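Putative iron-regulated protein A (PDB 4ECG) is a calcium-binding, imelysin-like protein of the M75 peptidase family, probably connected with iron uptake or regulation and only putatively a metalloendopeptidase. Local coordinates at residues Val204-Ala209 / Gly217-Ile222. Sequence-based numbering, arbitrary orientation.
With CA (calcium ion), chain C.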
# COMPACT_ATOMS: atom_id res chain seq x y z
N VAL A 204 12.86 -16.55 -0.43
CA VAL A 204 11.78 -16.81 0.52
C VAL A 204 11.66 -18.32 0.71
O VAL A 204 10.77 -18.96 0.16
CB VAL A 204 10.42 -16.27 0.01
CG1 VAL A 204 9.34 -16.59 1.03
CG2 VAL A 204 10.52 -14.78 -0.29
N PRO A 205 12.59 -18.89 1.49
CA PRO A 205 12.59 -20.34 1.64
C PRO A 205 11.49 -20.87 2.51
O PRO A 205 10.91 -21.86 2.17
CB PRO A 205 13.97 -20.63 2.27
CG PRO A 205 14.42 -19.34 2.88
CD PRO A 205 13.81 -18.26 2.03
N SER A 206 11.24 -20.22 3.63
CA SER A 206 10.33 -20.75 4.67
C SER A 206 9.27 -19.68 5.06
O SER A 206 9.27 -18.57 4.58
CB SER A 206 11.14 -21.21 5.88
OG SER A 206 11.85 -20.13 6.47
N SER A 207 8.35 -20.06 5.92
CA SER A 207 7.27 -19.16 6.28
C SER A 207 7.77 -17.87 6.93
O SER A 207 8.55 -17.92 7.86
CB SER A 207 6.32 -19.89 7.23
OG SER A 207 5.38 -18.99 7.79
N TYR A 208 7.32 -16.72 6.45
CA TYR A 208 7.78 -15.46 7.02
C TYR A 208 7.05 -15.25 8.29
O TYR A 208 7.62 -14.70 9.21
CB TYR A 208 7.61 -14.25 6.07
CG TYR A 208 8.43 -13.04 6.51
CD1 TYR A 208 9.76 -12.94 6.19
CD2 TYR A 208 7.85 -12.03 7.29
CE1 TYR A 208 10.51 -11.84 6.62
CE2 TYR A 208 8.58 -10.92 7.72
CZ TYR A 208 9.92 -10.83 7.39
OH TYR A 208 10.67 -9.73 7.84
N ALA A 209 5.78 -15.69 8.35
CA ALA A 209 4.97 -15.53 9.55
C ALA A 209 5.64 -16.26 10.71
O ALA A 209 5.68 -15.74 11.83
CB ALA A 209 3.53 -16.04 9.36
N GLY A 217 16.35 -15.71 15.06
CA GLY A 217 17.46 -15.65 14.13
C GLY A 217 17.56 -16.85 13.19
O GLY A 217 18.51 -16.98 12.48
N SER A 218 16.58 -17.73 13.18
CA SER A 218 16.67 -18.92 12.33
C SER A 218 16.44 -18.58 10.85
O SER A 218 16.97 -19.29 9.99
CB SER A 218 15.70 -20.03 12.79
OG SER A 218 14.35 -19.58 12.78
N ALA A 219 15.64 -17.54 10.57
CA ALA A 219 15.38 -17.11 9.18
C ALA A 219 15.14 -15.58 9.05
O ALA A 219 14.59 -14.92 9.98
CB ALA A 219 14.20 -17.89 8.58
N TYR A 220 15.59 -15.04 7.92
CA TYR A 220 15.35 -13.65 7.54
C TYR A 220 15.96 -12.58 8.49
O TYR A 220 15.57 -11.42 8.47
CB TYR A 220 13.83 -13.42 7.36
CG TYR A 220 13.14 -14.41 6.42
CD1 TYR A 220 13.28 -14.31 5.05
CD2 TYR A 220 12.36 -15.44 6.91
CE1 TYR A 220 12.67 -15.22 4.18
CE2 TYR A 220 11.73 -16.33 6.06
CZ TYR A 220 11.90 -16.22 4.68
OH TYR A 220 11.26 -17.09 3.80
N SER A 221 16.93 -12.96 9.33
CA SER A 221 17.64 -12.00 10.18
C SER A 221 16.72 -11.30 11.19
O SER A 221 16.97 -10.16 11.58
CB SER A 221 18.37 -10.92 9.31
OG SER A 221 19.37 -11.52 8.53
N ILE A 222 15.66 -11.99 11.61
CA ILE A 222 14.85 -11.49 12.71
C ILE A 222 15.40 -12.18 13.94
O ILE A 222 15.10 -13.34 14.16
CB ILE A 222 13.35 -11.79 12.55
CG1 ILE A 222 12.90 -11.37 11.14
CG2 ILE A 222 12.60 -11.11 13.71
CD1 ILE A 222 11.46 -11.67 10.81
CA CA C . 17.88 -8.09 12.20
O HOH W 1 19.75 -9.91 12.20
O HOH W 2 19.87 -7.00 12.73
O HOH W 3 18.47 -7.44 9.93
O HOH W 4 17.33 -5.93 12.93
O HOH W 5 15.36 -7.65 11.51
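Tyr220 and Ser221 occupy the middle of a type I' turn running from Ala219 to Ile222, and they serve different partners: Tyr220 reaches back to the loop that leads into helix 208-214, whereas Ser221 gives its carbonyl O to a calcium ion, 2.4 Å away. Five waters and Gln227 OE1 complete the modelled coordination. Both central residues have positive phi, as this turn type requires. Tyr220 carries most of the contact. With its CG anti to the carbonyl carbon, the ring extends to the backbone of 204-206, where OH donates a hydrogen bond to Ser206 O at 2.6 Å. The bond is bent away from the C=O line, with a C=O...O angle of 130°, and the donor is tilted 25° out of the carbonyl plane. Carbons of Pro205 and Val204 flank the hydroxyl: Pro205 CD lies 3.3 Å from Tyr220 OH, and Val204 CG1 also comes up against it. One ring face is taken by Tyr208, whose CD1 sits 3.6 Å above the plane, over its centre. The ring planes are inclined at 58°, an oblique pair. Beyond Tyr220, the far end of Tyr208 meets Ile222, and Ile222 CD1 lies 3.6 Å from Tyr208 OH. Ser207 N-caps helix 208-214 through OG to Glu210 N, while the same OG also bonds to Trp195 O. Helix 208-214 starts in segment 204-209 and links it to 217-222, with Tyr220 touching its Ala211 and Ile222 its Met212; Tyr208 and Ile222 also pack on helix 225-233, through Leu231 and Ala228 respectively.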